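Local coordinates for protein putative aspartate aminotransferase (Thermus thermophilus, PDB 1IUG) that probably transfers amino groups between amino acids such as aspartate and 2-oxo acids with the help of pyridoxal 5'-phosphate, at residues P248-E251 and E252-L256; E291-P294 and Y295-K299; E92-E96 and A97-V101; V196-P200 and R201-R205; A136-L140 and P141-R145. All coordinates share one frame; numbering follows the deposited sequence.

Contact 1 of 5, residues P248-E251 and E252-L256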
# COMPACT_ATOMS: atom_id res chain seq x y z
N PRO A 248 -13.54 -20.89 -10.87
CA PRO A 248 -14.28 -22.08 -11.32
C PRO A 248 -14.16 -22.30 -12.83
O PRO A 248 -14.31 -23.42 -13.31
CB PRO A 248 -15.72 -21.75 -10.92
CG PRO A 248 -15.55 -20.86 -9.73
CD PRO A 248 -14.44 -19.95 -10.19
N ARG A 249 -13.88 -21.22 -13.56
CA ARG A 249 -13.73 -21.26 -15.01
C ARG A 249 -12.31 -20.84 -15.41
O ARG A 249 -12.11 -20.25 -16.47
CB ARG A 249 -14.71 -20.29 -15.67
CG ARG A 249 -16.19 -20.53 -15.37
CD ARG A 249 -16.66 -21.90 -15.82
NE ARG A 249 -18.11 -22.02 -15.77
CZ ARG A 249 -18.77 -23.16 -15.55
NH1 ARG A 249 -18.11 -24.29 -15.35
NH2 ARG A 249 -20.10 -23.16 -15.52
N LEU A 250 -11.33 -21.16 -14.57
CA LEU A 250 -9.94 -20.78 -14.82
C LEU A 250 -9.40 -21.13 -16.20
O LEU A 250 -8.88 -20.26 -16.90
CB LEU A 250 -9.01 -21.35 -13.74
CG LEU A 250 -7.54 -20.91 -13.83
CD1 LEU A 250 -7.44 -19.40 -13.69
CD2 LEU A 250 -6.72 -21.60 -12.76
N GLU A 251 -9.56 -22.39 -16.60
CA GLU A 251 -9.08 -22.89 -17.89
C GLU A 251 -9.65 -22.09 -19.06
O GLU A 251 -8.93 -21.80 -20.02
CB GLU A 251 -9.44 -24.36 -18.06
CG GLU A 251 -8.34 -25.19 -18.71
CD GLU A 251 -7.06 -25.22 -17.89
OE1 GLU A 251 -7.12 -25.56 -16.69
OE2 GLU A 251 -5.98 -24.91 -18.45
N GLU A 252 -10.92 -21.73 -18.96
CA GLU A 252 -11.58 -20.96 -20.00
C GLU A 252 -11.03 -19.53 -20.01
O GLU A 252 -10.83 -18.95 -21.08
CB GLU A 252 -13.10 -20.93 -19.79
CG GLU A 252 -13.77 -22.30 -19.91
CD GLU A 252 -13.88 -23.04 -18.58
OE1 GLU A 252 -12.86 -23.24 -17.88
OE2 GLU A 252 -15.01 -23.46 -18.23
N HIS A 253 -10.78 -18.99 -18.82
CA HIS A 253 -10.25 -17.63 -18.68
C HIS A 253 -8.85 -17.54 -19.28
O HIS A 253 -8.52 -16.58 -19.98
CB HIS A 253 -10.21 -17.21 -17.20
CG HIS A 253 -9.53 -15.90 -16.97
ND1 HIS A 253 -10.15 -14.69 -17.19
CD2 HIS A 253 -8.28 -15.61 -16.54
CE1 HIS A 253 -9.31 -13.71 -16.91
NE2 HIS A 253 -8.16 -14.24 -16.51
N LEU A 254 -8.04 -18.56 -19.01
CA LEU A 254 -6.68 -18.61 -19.52
C LEU A 254 -6.66 -18.74 -21.04
O LEU A 254 -5.88 -18.05 -21.71
CB LEU A 254 -5.89 -19.75 -18.86
CG LEU A 254 -5.72 -19.62 -17.34
CD1 LEU A 254 -4.90 -20.79 -16.80
CD2 LEU A 254 -5.06 -18.29 -17.00
N ALA A 255 -7.53 -19.58 -21.58
CA ALA A 255 -7.61 -19.79 -23.03
C ALA A 255 -8.05 -18.50 -23.73
O ALA A 255 -7.57 -18.18 -24.81
CB ALA A 255 -8.57 -20.94 -23.36
N LEU A 256 -8.97 -17.76 -23.10
CA LEU A 256 -9.44 -16.50 -23.67
C LEU A 256 -8.29 -15.50 -23.73
O LEU A 256 -8.05 -14.87 -24.76
CB LEU A 256 -10.59 -15.92 -22.85
CG LEU A 256 -11.09 -14.55 -23.31
CD1 LEU A 256 -11.74 -14.68 -24.68
CD2 LEU A 256 -12.07 -13.97 -22.30
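A chi1 of -175° carries CG of Leu250 to the side opposite its backbone N, and one of -62° swings CG of Leu254 beside its own, so that the two leucines lean over the same flank of the helix. Leu250 CG comes to 4.0 Å from Leu254 CD1, and Leu250 CD1 rests beside Leu254 CG, so a methyl of each leucine meets the branching carbon of the other. Leu165 lies against Leu250 and Glu168 against Leu254, covering this flank. On another flank, the bends at chi2 of Arg249 and Glu252 bring the aliphatic part of the arginine to the carboxylate: Arg249 CD lies 3.3 Å from Glu252 OE2. The guanidinium and carboxylate planes are 52° apart; Glu252 OE2 lies well out of the guanidinium plane, 4.2 Å from Arg249 NE, and no N-H points at it. The attraction is one of charges, short of a salt bridge. His253 N donates to Arg249 O at 3.0 Å, Leu254 N to Leu250 O at 2.8 Å and Ala255 N to Glu251 O at 3.1 Å. Two acidic residues, Glu251 and Glu252, in this first turn would probably interact favourably with the helix dipole, although Glu251 also faces the like charge of Glu168. Arg249 occupies the N-cap position, and the successive i to i+4 bonds are those of an alpha-helical start, here of the long helix 250-270.

Contact 2 of 5, residues E291-P294 and Y295-K299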
# COMPACT_ATOMS: atom_id res chain seq x y z
N GLU A 291 10.51 1.19 -39.34
CA GLU A 291 11.57 2.13 -39.66
C GLU A 291 11.03 3.51 -40.04
O GLU A 291 10.15 3.62 -40.89
CB GLU A 291 12.42 1.57 -40.81
CG GLU A 291 13.78 2.23 -40.96
CD GLU A 291 14.66 2.04 -39.73
OE1 GLU A 291 14.99 0.87 -39.42
OE2 GLU A 291 15.00 3.05 -39.08
N GLY A 292 11.53 4.54 -39.37
CA GLY A 292 11.10 5.90 -39.66
C GLY A 292 9.97 6.48 -38.83
O GLY A 292 9.93 7.69 -38.61
N VAL A 293 9.04 5.64 -38.38
CA VAL A 293 7.91 6.12 -37.58
C VAL A 293 8.21 6.16 -36.08
O VAL A 293 8.54 5.14 -35.47
CB VAL A 293 6.62 5.31 -37.87
CG1 VAL A 293 6.91 3.84 -37.82
CG2 VAL A 293 5.52 5.67 -36.89
N PRO A 294 8.11 7.36 -35.47
CA PRO A 294 8.36 7.59 -34.04
C PRO A 294 7.24 7.01 -33.17
O PRO A 294 6.10 6.85 -33.62
CB PRO A 294 8.37 9.12 -33.94
CG PRO A 294 8.65 9.59 -35.34
CD PRO A 294 7.84 8.63 -36.15
N TYR A 295 7.57 6.73 -31.91
CA TYR A 295 6.60 6.19 -30.97
C TYR A 295 5.42 7.15 -30.79
O TYR A 295 4.27 6.72 -30.74
CB TYR A 295 7.25 5.91 -29.61
CG TYR A 295 6.25 5.56 -28.52
CD1 TYR A 295 5.49 4.40 -28.60
CD2 TYR A 295 6.03 6.43 -27.45
CE1 TYR A 295 4.53 4.11 -27.64
CE2 TYR A 295 5.07 6.15 -26.49
CZ TYR A 295 4.32 4.98 -26.59
OH TYR A 295 3.35 4.71 -25.65
N ALA A 296 5.72 8.44 -30.74
CA ALA A 296 4.71 9.48 -30.57
C ALA A 296 3.60 9.42 -31.62
O ALA A 296 2.45 9.73 -31.34
CB ALA A 296 5.36 10.86 -30.57
N ARG A 297 3.96 8.98 -32.83
CA ARG A 297 3.00 8.87 -33.92
C ARG A 297 2.00 7.74 -33.64
O ARG A 297 0.80 7.90 -33.86
CB ARG A 297 3.74 8.63 -35.25
CG ARG A 297 3.12 9.28 -36.50
CD ARG A 297 1.70 8.79 -36.78
NE ARG A 297 1.04 9.52 -37.85
CZ ARG A 297 1.34 9.41 -39.15
NH1 ARG A 297 2.31 8.59 -39.55
NH2 ARG A 297 0.65 10.10 -40.05
N VAL A 298 2.50 6.61 -33.15
CA VAL A 298 1.66 5.45 -32.84
C VAL A 298 0.83 5.76 -31.58
O VAL A 298 -0.34 5.41 -31.50
CB VAL A 298 2.52 4.19 -32.59
CG1 VAL A 298 1.64 2.98 -32.31
CG2 VAL A 298 3.41 3.92 -33.80
N LYS A 299 1.47 6.43 -30.63
CA LYS A 299 0.87 6.83 -29.37
C LYS A 299 -0.34 7.73 -29.66
O LYS A 299 -1.43 7.51 -29.11
CB LYS A 299 1.94 7.57 -28.54
CG LYS A 299 1.70 7.81 -27.05
CD LYS A 299 0.48 8.66 -26.74
CE LYS A 299 0.31 8.88 -25.23
NZ LYS A 299 1.37 8.22 -24.40
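Val293 and Pro294 run in extended conformation up to Tyr295, where the chain turns helical, with Pro294 at the N-cap position. The first helical turn brings Arg297 N round to Pro294 O, at 3.1 Å, as donor in an i to i+3 bond. The bond is bent (138° at the hydrogen), and the donor stands above the carbonyl plane, 61° out of it. CG2 of Val293, anti to the backbone N, meets the helix at two places, 3.8 Å from Arg297 CB and 4.1 Å from Val298 CG2, and crosses both side chains at about a right angle. Pro294 CD adds a looser approach of 4.2 Å to Arg297 CB, while the rest of the arginine leads away to Glu347 and Ile348 of helix 331-348. Lys299 CB lies over one face of the Tyr295 ring. Tyr295 and Val298 pack on the loop residue Leu289 and on Ile309 and Phe321 of the five-stranded sheet, with the tyrosine about 8 Å, side chain to side chain, from Arg322, a predicted substrate-binding residue. Contact between the residue before the N-cap and the fourth residue of the helix, Val293 with Val298, is characteristic of a hydrophobic staple.

Contact 3 of 5, residues E92-E96 and A97-V101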
# COMPACT_ATOMS: atom_id res chain seq x y z
N GLU A 92 18.28 -4.99 -8.45
CA GLU A 92 18.45 -3.83 -7.58
C GLU A 92 17.94 -4.12 -6.17
O GLU A 92 18.57 -3.72 -5.18
CB GLU A 92 17.73 -2.61 -8.15
CG GLU A 92 18.28 -2.11 -9.49
CD GLU A 92 17.48 -0.95 -10.07
OE1 GLU A 92 16.73 -0.29 -9.31
OE2 GLU A 92 17.59 -0.69 -11.28
N ILE A 93 16.81 -4.81 -6.07
CA ILE A 93 16.24 -5.18 -4.77
C ILE A 93 17.21 -6.08 -4.01
O ILE A 93 17.39 -5.93 -2.80
CB ILE A 93 14.87 -5.89 -4.94
CG1 ILE A 93 13.81 -4.88 -5.38
CG2 ILE A 93 14.46 -6.60 -3.65
CD1 ILE A 93 12.45 -5.49 -5.66
N ALA A 94 17.84 -7.01 -4.72
CA ALA A 94 18.79 -7.94 -4.13
C ALA A 94 20.02 -7.19 -3.60
O ALA A 94 20.53 -7.51 -2.52
CB ALA A 94 19.21 -8.99 -5.15
N LEU A 95 20.48 -6.20 -4.35
CA LEU A 95 21.61 -5.39 -3.94
C LEU A 95 21.29 -4.64 -2.65
O LEU A 95 22.02 -4.76 -1.66
CB LEU A 95 22.00 -4.38 -5.03
CG LEU A 95 22.81 -4.93 -6.21
CD1 LEU A 95 23.06 -3.83 -7.22
CD2 LEU A 95 24.13 -5.51 -5.70
N GLU A 96 20.18 -3.91 -2.65
CA GLU A 96 19.77 -3.13 -1.47
C GLU A 96 19.54 -4.03 -0.25
O GLU A 96 19.73 -3.60 0.88
CB GLU A 96 18.52 -2.30 -1.79
CG GLU A 96 18.18 -1.21 -0.76
CD GLU A 96 17.46 -1.73 0.47
OE1 GLU A 96 16.64 -2.66 0.33
OE2 GLU A 96 17.71 -1.21 1.58
N ALA A 97 19.14 -5.28 -0.49
CA ALA A 97 18.91 -6.22 0.59
C ALA A 97 20.23 -6.77 1.17
O ALA A 97 20.23 -7.62 2.06
CB ALA A 97 18.03 -7.36 0.10
N GLY A 98 21.35 -6.28 0.64
CA GLY A 98 22.66 -6.70 1.11
C GLY A 98 23.09 -8.10 0.70
O GLY A 98 23.69 -8.82 1.50
N LEU A 99 22.80 -8.47 -0.54
CA LEU A 99 23.16 -9.80 -1.05
C LEU A 99 24.26 -9.71 -2.10
O LEU A 99 24.43 -8.68 -2.76
CB LEU A 99 21.93 -10.47 -1.68
CG LEU A 99 20.66 -10.64 -0.84
CD1 LEU A 99 19.58 -11.30 -1.68
CD2 LEU A 99 20.95 -11.46 0.40
N VAL A 100 25.02 -10.80 -2.24
CA VAL A 100 26.07 -10.88 -3.24
C VAL A 100 25.36 -11.36 -4.50
O VAL A 100 24.90 -12.51 -4.57
CB VAL A 100 27.19 -11.86 -2.84
CG1 VAL A 100 28.35 -11.75 -3.82
CG2 VAL A 100 27.67 -11.56 -1.42
N VAL A 101 25.28 -10.49 -5.50
CA VAL A 101 24.54 -10.81 -6.71
C VAL A 101 25.29 -11.03 -8.03
O VAL A 101 26.03 -10.15 -8.49
CB VAL A 101 23.46 -9.72 -6.96
CG1 VAL A 101 22.51 -10.14 -8.07
CG2 VAL A 101 22.68 -9.45 -5.67
O HOH W 1 24.67 -5.90 -1.56
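The flat groups that join helix and exit are peptide carbonyls. Gly98 N donates to Leu95 O at 2.8 Å from above the carbonyl plane, 53° out of it, whereas Leu99 N reaches Ala94 O at 3.2 Å with a tilt of only 19°. Ala94 O also takes a weak bond from Ala97 N, and Ala97 N is bonded to Ile93 O as well. A water donates both to Leu95 O, at 2.9 Å, and to Leu99 O, at 3.0 Å, linking the last helical turn to the departing chain. The positive phi of Gly98 (73°) turns the backbone round, so that Leu99 and Val101 fold back against the helix. Val101 CG2, lying beside its backbone N, presses on Ala94 CB at 3.5 Å and approaches Leu95 CD2 at 4.2 Å; Leu99 CD1 touches the same alanine methyl at 4.2 Å. Beyond, Leu99 and Val101 pack on Val78 of the neighbouring strand, and Glu92 is hydrogen-bonded to Tyr211 of the second subunit. The paired bonds to Ala94 O and Leu95 O, with a hydrophobic touch between Ala94 and Leu99, form a Schellman motif that ends helix 85-96 in the beta-alpha-beta unit of strands 77-82 and 100-105.

Contact 4 of 5, residues V196-P200 and R201-R205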
# COMPACT_ATOMS: atom_id res chain seq x y z
N VAL A 196 2.49 -12.23 -1.53
CA VAL A 196 3.68 -13.06 -1.38
C VAL A 196 3.18 -14.47 -1.07
O VAL A 196 2.54 -14.71 -0.04
CB VAL A 196 4.60 -12.60 -0.23
CG1 VAL A 196 5.81 -13.53 -0.13
CG2 VAL A 196 5.06 -11.18 -0.46
N ALA A 197 3.39 -15.37 -2.03
CA ALA A 197 2.99 -16.76 -1.88
C ALA A 197 4.22 -17.55 -1.46
O ALA A 197 5.27 -17.46 -2.09
CB ALA A 197 2.43 -17.30 -3.19
N LEU A 198 4.08 -18.31 -0.37
CA LEU A 198 5.17 -19.11 0.17
C LEU A 198 4.79 -20.59 0.24
O LEU A 198 3.79 -20.95 0.85
CB LEU A 198 5.53 -18.62 1.58
CG LEU A 198 5.96 -17.16 1.73
CD1 LEU A 198 5.82 -16.73 3.18
CD2 LEU A 198 7.38 -16.97 1.23
N SER A 199 5.61 -21.43 -0.39
CA SER A 199 5.39 -22.87 -0.38
C SER A 199 5.76 -23.41 1.01
O SER A 199 6.39 -22.70 1.81
CB SER A 199 6.28 -23.54 -1.44
OG SER A 199 7.65 -23.46 -1.08
N PRO A 200 5.35 -24.65 1.32
CA PRO A 200 5.67 -25.24 2.63
C PRO A 200 7.18 -25.22 2.88
O PRO A 200 7.64 -24.92 3.98
CB PRO A 200 5.14 -26.67 2.49
CG PRO A 200 3.94 -26.48 1.60
CD PRO A 200 4.48 -25.55 0.54
N ARG A 201 7.93 -25.48 1.81
CA ARG A 201 9.39 -25.50 1.81
C ARG A 201 9.90 -24.13 2.30
O ARG A 201 10.70 -24.05 3.23
CB ARG A 201 9.84 -25.76 0.37
CG ARG A 201 11.09 -26.62 0.13
CD ARG A 201 12.35 -26.06 0.73
NE ARG A 201 13.54 -26.64 0.11
CZ ARG A 201 14.14 -26.15 -0.97
NH1 ARG A 201 13.68 -25.06 -1.57
NH2 ARG A 201 15.24 -26.72 -1.44
N ALA A 202 9.38 -23.06 1.69
CA ALA A 202 9.77 -21.69 2.02
C ALA A 202 9.37 -21.26 3.44
O ALA A 202 10.09 -20.50 4.08
CB ALA A 202 9.21 -20.72 0.99
N LEU A 203 8.23 -21.77 3.91
CA LEU A 203 7.74 -21.43 5.24
C LEU A 203 8.70 -21.85 6.36
O LEU A 203 8.84 -21.15 7.36
CB LEU A 203 6.35 -22.04 5.47
CG LEU A 203 5.19 -21.45 4.66
CD1 LEU A 203 3.94 -22.31 4.80
CD2 LEU A 203 4.91 -20.02 5.11
N GLU A 204 9.37 -22.98 6.17
CA GLU A 204 10.32 -23.50 7.16
C GLU A 204 11.67 -22.78 7.07
O GLU A 204 12.45 -22.81 8.02
CB GLU A 204 10.54 -25.00 6.94
CG GLU A 204 9.28 -25.84 7.01
CD GLU A 204 9.53 -27.29 6.65
OE1 GLU A 204 9.39 -28.16 7.54
OE2 GLU A 204 9.87 -27.57 5.47
N ARG A 205 11.91 -22.15 5.93
CA ARG A 205 13.16 -21.43 5.66
C ARG A 205 13.06 -19.93 5.95
O ARG A 205 14.00 -19.18 5.70
CB ARG A 205 13.51 -21.62 4.18
CG ARG A 205 13.70 -23.06 3.73
CD ARG A 205 14.83 -23.75 4.47
NE ARG A 205 16.12 -23.22 4.02
CZ ARG A 205 16.71 -23.55 2.88
NH1 ARG A 205 16.14 -24.41 2.05
NH2 ARG A 205 17.85 -22.96 2.53
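Leu203 reaches back from the helix to Leu198 at the end of the strand, and these two with Pro200 make up most of the contact. Leu203 CD2 fits between two atoms of its partner, 3.8 Å from Leu198 CB and 3.9 Å from Leu198 CD1, the side chains lying at a slant to one another. Its other branch takes a different course, with Leu203 CD1 4.0 Å from Pro200 CA. On the far branch of the strand leucine, Leu198 CD2 touches Ala202 CB at 4.2 Å. Pro200 fills the first helical position, where the missing N-H costs no helical bond, and its carbonyl accepts only weakly from Glu204 N. Between Leu198 and Pro200 stands the buried Ser199. Its chi1 of 68° sets OG between backbone N and carbonyl carbon, from where Ser199 OG accepts a long but nearly straight bond (164°) from Ala202 N at 3.3 Å. The same hydroxyl is bonded to Asp177 O, so it joins the helix start to that backbone, while Ser199 O takes Leu203 N at 2.9 Å. Asp177 also forms a salt bridge with Arg201, tying the helix start to the chain just before the neighbouring strand 178-182. A capping serine, followed by proline and flanked by Leu198 and Leu203, gives an N-cap with a hydrophobic staple, closing strand 193-198 of the seven-stranded sheet into the short helix 200-204.

Contact 5 of 5, residues A136-L140 and P141-R145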
# COMPACT_ATOMS: atom_id res chain seq x y z
N ALA A 136 8.22 -11.21 -22.84
CA ALA A 136 8.85 -12.52 -22.78
C ALA A 136 8.36 -13.40 -21.63
O ALA A 136 8.09 -12.92 -20.53
CB ALA A 136 10.37 -12.36 -22.70
N LEU A 137 8.27 -14.69 -21.91
CA LEU A 137 7.83 -15.67 -20.93
C LEU A 137 8.97 -16.65 -20.67
O LEU A 137 9.40 -17.36 -21.58
CB LEU A 137 6.62 -16.45 -21.46
CG LEU A 137 5.96 -17.43 -20.49
CD1 LEU A 137 5.34 -16.66 -19.33
CD2 LEU A 137 4.89 -18.24 -21.22
N ALA A 138 9.47 -16.68 -19.44
CA ALA A 138 10.56 -17.58 -19.08
C ALA A 138 10.03 -18.98 -18.81
O ALA A 138 8.89 -19.15 -18.37
CB ALA A 138 11.30 -17.05 -17.86
N ASP A 139 10.85 -19.99 -19.09
CA ASP A 139 10.49 -21.39 -18.86
C ASP A 139 10.80 -21.70 -17.40
O ASP A 139 11.80 -22.35 -17.09
CB ASP A 139 11.30 -22.31 -19.78
CG ASP A 139 10.70 -23.71 -19.89
OD1 ASP A 139 9.90 -24.11 -19.01
OD2 ASP A 139 11.05 -24.41 -20.86
N LEU A 140 9.92 -21.25 -16.52
CA LEU A 140 10.06 -21.41 -15.08
C LEU A 140 10.39 -22.81 -14.55
O LEU A 140 11.37 -22.96 -13.82
CB LEU A 140 8.81 -20.86 -14.38
CG LEU A 140 9.02 -19.93 -13.18
CD1 LEU A 140 9.93 -18.77 -13.57
CD2 LEU A 140 7.68 -19.41 -12.71
N PRO A 141 9.60 -23.84 -14.91
CA PRO A 141 9.87 -25.19 -14.41
C PRO A 141 11.26 -25.71 -14.79
O PRO A 141 11.95 -26.29 -13.96
CB PRO A 141 8.78 -26.03 -15.08
CG PRO A 141 7.67 -25.05 -15.28
CD PRO A 141 8.41 -23.84 -15.78
N ALA A 142 11.65 -25.48 -16.04
CA ALA A 142 12.94 -25.93 -16.55
C ALA A 142 14.10 -25.18 -15.90
O ALA A 142 15.15 -25.78 -15.61
CB ALA A 142 13.00 -25.78 -18.07
N LEU A 143 13.93 -23.88 -15.67
CA LEU A 143 14.97 -23.08 -15.04
C LEU A 143 15.13 -23.48 -13.58
O LEU A 143 16.24 -23.66 -13.09
CB LEU A 143 14.63 -21.60 -15.13
CG LEU A 143 14.68 -20.99 -16.53
CD1 LEU A 143 14.14 -19.58 -16.49
CD2 LEU A 143 16.10 -21.02 -17.06
N ALA A 144 14.00 -23.68 -12.91
CA ALA A 144 13.97 -24.05 -11.50
C ALA A 144 14.66 -25.38 -11.18
O ALA A 144 15.44 -25.45 -10.23
CB ALA A 144 12.54 -24.06 -10.98
N ARG A 145 14.38 -26.44 -11.94
CA ARG A 145 15.02 -27.71 -11.62
C ARG A 145 16.47 -27.83 -12.07
O ARG A 145 17.23 -28.60 -11.48
CB ARG A 145 14.15 -28.94 -11.98
CG ARG A 145 14.30 -29.57 -13.35
CD ARG A 145 13.97 -28.63 -14.47
NE ARG A 145 13.78 -29.36 -15.73
CZ ARG A 145 12.66 -29.99 -16.07
NH1 ARG A 145 11.61 -29.99 -15.25
NH2 ARG A 145 12.58 -30.60 -17.24
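Asp139 meets Ala142 through its whole carboxylate group: Asp139 CG lies 3.6 Å from Ala142 CB, with both oxygens close to the same methyl. Asp139 OD1 also comes to 3.6 Å from Pro141 CD, where the aspartate and the proline ring cross at about a right angle. CG anti to the backbone N (chi1 -164°) is what directs the carboxylate along the helix start in this way. Leu143 covers the backbone of the same residue, its CG 3.2 Å from Asp139 O, while Leu143 N donates to that oxygen at 3.0 Å. One residue on, Ala144 N donates to Leu140 O at 2.9 Å, and these two bonds open the regular helical pattern. Asp139 is the N-cap; Ala138, just before it, touches with its CB the CD1 of Leu143 at 4.0 Å, a small hydrophobic staple between the residue preceding the cap and the fourth of the helix. What brings the chain into this position is an inverse gamma turn centred on Asp139, in which Leu140 N makes a weak bond to Ala138 O. Farther out, Asp139 has a long, weak ion pair with Arg279, and the backbone of Ala138 is bonded to that of His129. Leu140 is sunk among His129, Met160, Met174 and Leu127, and Leu143 also packs on Leu127. Helix 140-150 thus leaves the small two-stranded sheet of 130-131 and 136-137 and beds its first turn against strand 124-128 of the seven-stranded sheet.

How the contacts relate
From the N terminus the contacts come in the order 3, 5, 4, 1, 2, strictly in series; none nests in or crosses another, and each closes only a turn of continuous chain. Contact 3 ends a helix and leads into edge strand 100-105, while contact 4 takes strand 193-198 out of the same seven-stranded sheet. Between them, contact 5 joins the two-stranded sheet to helix 140-150. Contact 1 then starts helix 250-270, and contact 2 starts helix 295-303 beside the five-stranded sheet. No two touch: contacts 4 and 5 come within about 9 Å at their nearest atoms, whereas contacts 2 and 4 lie about 46 Å apart between centres.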